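Local atomic coordinates of topoisomerase I-like protein (Leishmania donovani, PDB entry 2B9S), a protein that probably relaxes supercoiled DNA as one subunit of a heterodimeric type IB topoisomerase, which cuts one strand, holds it covalently for a time and reseals it. Residues W22-F32 / I184-P195. Numbering follows the deposited sequence.
Sequences WETLAHNGVLF and ITINIGETAEVP
With chi1 of 63°, H27 CG sits between the backbone N and the carbonyl carbon, and the imidazole drops onto the 184-195 segment. The extended side chain of I188, with CG1 anti to its N, comes up against one face of that ring. I188 CD1 makes a CH-pi contact there, 4.0 Å from the centroid of the H27 ring. At the ring edge, H27 NE2 donates to N187 O at 2.8 Å. The bond lies near the imidazole plane, but the nitrogen stands above the plane of the carbonyl. H27 ND1 accepts a hydrogen bond from G29 N. Both ring nitrogens are therefore held, which fixes the ring rotation and implies a proton on NE2.

A second bond joins the backbones: G189 N donates to L25 O at 3.0 Å. A192 CB packs against the same carbonyl oxygen. G189 to A192 form a type I beta turn, closed by A192 N to G189 O. Both segments belong to the DNA-binding region of this eukaryotic-type topoisomerase I. Strand 25-26 pairs with strand 142-145, while strand 185-187 lies between 205-207 and 216-219 in another sheet. The contact thus joins two sheets.

W22 reaches in with the far side of its indole. Its CH2 lies 3.6 Å from G189 CA, and I188 O approaches near the ring plane. N187 ND2 is also at the indole edge, its amide turned 71° from the ring; that nitrogen bonds to W214 O, and N187 OD1 accepts from D209 N. P195 CG presses on G29 N at 3.4 Å. A water donates to both E193 O and H27 O. Farther along, I184 CD1 meets F32 CE1 at 3.5 Å and V30 CG2 tip to tip at 4.1 Å.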
loop_
_atom_site.group_PDB
_atom_site.type_symbol
_atom_site.label_atom_id
_atom_site.label_comp_id
_atom_site.label_asym_id
_atom_site.label_seq_id
_atom_site.Cartn_x
_atom_site.Cartn_y
_atom_site.Cartn_z
ATOM N N TRP D 22 -18.258 16.069 -0.251
ATOM C CA TRP D 22 -19.022 16.239 -1.501
ATOM C C TRP D 22 -20.472 16.683 -1.225
ATOM O O TRP D 22 -20.974 16.532 -0.112
ATOM C CB TRP D 22 -19.012 14.961 -2.369
ATOM C CG TRP D 22 -19.448 13.674 -1.646
ATOM C CD1 TRP D 22 -18.631 12.803 -0.961
ATOM C CD2 TRP D 22 -20.769 13.127 -1.553
ATOM N NE1 TRP D 22 -19.354 11.766 -0.463
ATOM C CE2 TRP D 22 -20.672 11.935 -0.793
ATOM C CE3 TRP D 22 -22.027 13.524 -2.031
ATOM C CZ2 TRP D 22 -21.796 11.124 -0.504
ATOM C CZ3 TRP D 22 -23.139 12.724 -1.745
ATOM C CH2 TRP D 22 -23.017 11.542 -0.979
ATOM N N GLU D 23 -21.120 17.234 -2.253
ATOM C CA GLU D 23 -22.528 17.654 -2.191
ATOM C C GLU D 23 -23.382 16.683 -2.968
ATOM O O GLU D 23 -24.497 16.338 -2.561
ATOM C CB GLU D 23 -22.702 19.076 -2.746
ATOM C CG GLU D 23 -22.139 20.151 -1.812
ATOM C CD GLU D 23 -22.742 20.085 -0.403
ATOM O OE1 GLU D 23 -23.948 19.729 -0.280
ATOM O OE2 GLU D 23 -22.005 20.392 0.573
ATOM N N THR D 24 -22.847 16.249 -4.101
ATOM C CA THR D 24 -23.520 15.255 -4.918
ATOM C C THR D 24 -22.543 14.163 -5.352
ATOM O O THR D 24 -21.368 14.426 -5.641
ATOM C CB THR D 24 -24.186 15.871 -6.178
ATOM O OG1 THR D 24 -23.199 16.543 -6.961
ATOM C CG2 THR D 24 -25.314 16.841 -5.807
ATOM N N LEU D 25 -23.056 12.944 -5.412
ATOM C CA LEU D 25 -22.293 11.806 -5.860
ATOM C C LEU D 25 -23.175 10.813 -6.605
ATOM O O LEU D 25 -24.147 10.306 -6.063
ATOM C CB LEU D 25 -21.577 11.144 -4.662
ATOM C CG LEU D 25 -20.615 9.979 -4.871
ATOM C CD1 LEU D 25 -19.550 10.267 -5.944
ATOM C CD2 LEU D 25 -19.994 9.610 -3.520
ATOM N N ALA D 26 -22.806 10.539 -7.846
ATOM C CA ALA D 26 -23.484 9.576 -8.689
ATOM C C ALA D 26 -22.483 8.578 -9.273
ATOM O O ALA D 26 -21.412 8.961 -9.757
ATOM C CB ALA D 26 -24.235 10.299 -9.823
ATOM N N HIS D 27 -22.836 7.296 -9.248
ATOM C CA HIS D 27 -21.974 6.250 -9.810
ATOM C C HIS D 27 -22.796 5.003 -10.050
ATOM O O HIS D 27 -23.913 4.888 -9.560
ATOM C CB HIS D 27 -20.753 5.958 -8.899
ATOM C CG HIS D 27 -21.116 5.422 -7.545
ATOM N ND1 HIS D 27 -21.306 4.075 -7.299
ATOM C CD2 HIS D 27 -21.335 6.057 -6.366
ATOM C CE1 HIS D 27 -21.634 3.907 -6.030
ATOM N NE2 HIS D 27 -21.653 5.092 -5.441
ATOM N N ASN D 28 -22.224 4.071 -10.799
ATOM C CA ASN D 28 -22.907 2.846 -11.207
ATOM C C ASN D 28 -22.542 1.575 -10.431
ATOM O O ASN D 28 -22.847 0.475 -10.888
ATOM C CB ASN D 28 -22.641 2.615 -12.699
ATOM C CG ASN D 28 -23.239 3.705 -13.567
ATOM O OD1 ASN D 28 -24.404 4.062 -13.406
ATOM N ND2 ASN D 28 -22.456 4.230 -14.483
ATOM N N GLY D 29 -21.889 1.728 -9.278
ATOM C CA GLY D 29 -21.515 0.589 -8.437
ATOM C C GLY D 29 -20.280 -0.132 -8.936
ATOM O O GLY D 29 -19.337 0.486 -9.425
ATOM N N VAL D 30 -20.307 -1.452 -8.848
ATOM C CA VAL D 30 -19.104 -2.265 -9.009
ATOM C C VAL D 30 -19.232 -3.338 -10.079
ATOM O O VAL D 30 -20.329 -3.819 -10.344
ATOM C CB VAL D 30 -18.711 -2.920 -7.657
ATOM C CG1 VAL D 30 -18.300 -1.830 -6.643
ATOM C CG2 VAL D 30 -19.855 -3.788 -7.104
ATOM N N LEU D 31 -18.106 -3.703 -10.690
ATOM C CA LEU D 31 -18.070 -4.801 -11.655
ATOM C C LEU D 31 -17.646 -6.100 -10.954
ATOM O O LEU D 31 -16.512 -6.225 -10.474
ATOM C CB LEU D 31 -17.170 -4.455 -12.863
ATOM C CG LEU D 31 -17.041 -5.444 -14.053
ATOM C CD1 LEU D 31 -18.387 -5.910 -14.607
ATOM C CD2 LEU D 31 -16.178 -4.904 -15.180
ATOM N N PHE D 32 -18.577 -7.046 -10.880
ATOM C CA PHE D 32 -18.361 -8.363 -10.280
ATOM C C PHE D 32 -17.674 -9.282 -11.285
ATOM O O PHE D 32 -18.086 -9.324 -12.447
ATOM C CB PHE D 32 -19.710 -9.003 -9.926
ATOM C CG PHE D 32 -20.415 -8.356 -8.773
ATOM C CD1 PHE D 32 -20.104 -8.712 -7.462
ATOM C CD2 PHE D 32 -21.418 -7.409 -8.993
ATOM C CE1 PHE D 32 -20.763 -8.114 -6.380
ATOM C CE2 PHE D 32 -22.081 -6.811 -7.920
ATOM C CZ PHE D 32 -21.752 -7.166 -6.615
ATOM N N ILE D 184 -21.585 -5.996 0.137
ATOM C CA ILE D 184 -21.182 -4.654 -0.316
ATOM C C ILE D 184 -22.144 -3.549 0.120
ATOM O O ILE D 184 -23.361 -3.624 -0.102
ATOM C CB ILE D 184 -20.970 -4.626 -1.850
ATOM C CG1 ILE D 184 -19.838 -5.589 -2.223
ATOM C CG2 ILE D 184 -20.643 -3.207 -2.362
ATOM C CD1 ILE D 184 -19.830 -6.029 -3.670
ATOM N N THR D 185 -21.569 -2.542 0.776
ATOM C CA THR D 185 -22.279 -1.321 1.172
ATOM C C THR D 185 -21.988 -0.276 0.099
ATOM O O THR D 185 -20.831 -0.032 -0.260
ATOM C CB THR D 185 -21.833 -0.828 2.580
ATOM O OG1 THR D 185 -22.112 -1.849 3.549
ATOM C CG2 THR D 185 -22.568 0.445 3.001
ATOM N N ILE D 186 -23.055 0.310 -0.428
ATOM C CA ILE D 186 -22.964 1.371 -1.429
ATOM C C ILE D 186 -23.043 2.730 -0.733
ATOM O O ILE D 186 -23.914 2.967 0.110
ATOM C CB ILE D 186 -24.075 1.202 -2.504
ATOM C CG1 ILE D 186 -23.832 -0.069 -3.341
ATOM C CG2 ILE D 186 -24.198 2.448 -3.370
ATOM C CD1 ILE D 186 -22.786 0.036 -4.465
ATOM N N ASN D 187 -22.085 3.600 -1.046
ATOM C CA ASN D 187 -22.130 4.989 -0.591
ATOM C C ASN D 187 -22.356 5.886 -1.797
ATOM O O ASN D 187 -21.546 5.898 -2.729
ATOM C CB ASN D 187 -20.849 5.408 0.130
ATOM C CG ASN D 187 -20.998 6.732 0.855
ATOM O OD1 ASN D 187 -21.860 6.877 1.700
ATOM N ND2 ASN D 187 -20.149 7.691 0.535
ATOM N N ILE D 188 -23.464 6.628 -1.757
ATOM C CA ILE D 188 -23.935 7.434 -2.888
ATOM C C ILE D 188 -24.767 8.651 -2.405
ATOM O O ILE D 188 -25.150 8.711 -1.232
ATOM C CB ILE D 188 -24.735 6.523 -3.864
ATOM C CG1 ILE D 188 -24.723 7.087 -5.290
ATOM C CG2 ILE D 188 -26.105 6.141 -3.280
ATOM C CD1 ILE D 188 -25.168 6.126 -6.332
ATOM N N GLY D 189 -25.040 9.611 -3.296
ATOM C CA GLY D 189 -25.891 10.767 -2.951
ATOM C C GLY D 189 -27.349 10.404 -2.744
ATOM O O GLY D 189 -27.876 9.541 -3.435
ATOM N N GLU D 190 -28.003 11.070 -1.791
ATOM C CA GLU D 190 -29.442 10.881 -1.501
ATOM C C GLU D 190 -30.359 10.950 -2.736
ATOM O O GLU D 190 -31.382 10.284 -2.790
ATOM C CB GLU D 190 -29.964 11.940 -0.515
ATOM C CG GLU D 190 -29.073 12.314 0.636
ATOM C CD GLU D 190 -28.016 13.324 0.244
ATOM O OE1 GLU D 190 -28.278 14.556 0.280
ATOM O OE2 GLU D 190 -26.916 12.865 -0.104
ATOM N N THR D 191 -30.009 11.790 -3.705
ATOM C CA THR D 191 -30.874 12.042 -4.853
ATOM C C THR D 191 -30.396 11.308 -6.099
ATOM O O THR D 191 -31.007 11.445 -7.158
ATOM C CB THR D 191 -30.982 13.581 -5.186
ATOM O OG1 THR D 191 -29.722 14.080 -5.665
ATOM C CG2 THR D 191 -31.412 14.389 -3.978
ATOM N N ALA D 192 -29.309 10.538 -5.982
ATOM C CA ALA D 192 -28.758 9.827 -7.139
ATOM C C ALA D 192 -29.557 8.567 -7.468
ATOM O O ALA D 192 -30.254 8.011 -6.612
ATOM C CB ALA D 192 -27.292 9.488 -6.937
ATOM N N GLU D 193 -29.451 8.134 -8.718
ATOM C CA GLU D 193 -29.891 6.797 -9.093
ATOM C C GLU D 193 -28.999 5.717 -8.423
ATOM O O GLU D 193 -27.771 5.736 -8.579
ATOM C CB GLU D 193 -29.841 6.669 -10.603
ATOM C CG GLU D 193 -30.862 5.736 -11.166
ATOM C CD GLU D 193 -30.850 5.738 -12.682
ATOM O OE1 GLU D 193 -30.773 6.849 -13.272
ATOM O OE2 GLU D 193 -30.910 4.629 -13.276
ATOM N N VAL D 194 -29.622 4.806 -7.671
ATOM C CA VAL D 194 -28.904 3.739 -6.966
ATOM C C VAL D 194 -28.531 2.610 -7.936
ATOM O O VAL D 194 -29.399 2.121 -8.661
ATOM C CB VAL D 194 -29.727 3.180 -5.753
ATOM C CG1 VAL D 194 -29.022 1.985 -5.091
ATOM C CG2 VAL D 194 -29.956 4.262 -4.703
ATOM N N PRO D 195 -27.229 2.202 -7.970
ATOM C CA PRO D 195 -26.806 1.026 -8.760
ATOM C C PRO D 195 -27.744 -0.158 -8.532
ATOM O O PRO D 195 -28.153 -0.405 -7.403
ATOM C CB PRO D 195 -25.414 0.715 -8.196
ATOM C CG PRO D 195 -24.911 1.993 -7.711
ATOM C CD PRO D 195 -26.080 2.825 -7.278
HETATM O O HOH W 1 -25.997 7.368 -9.890
#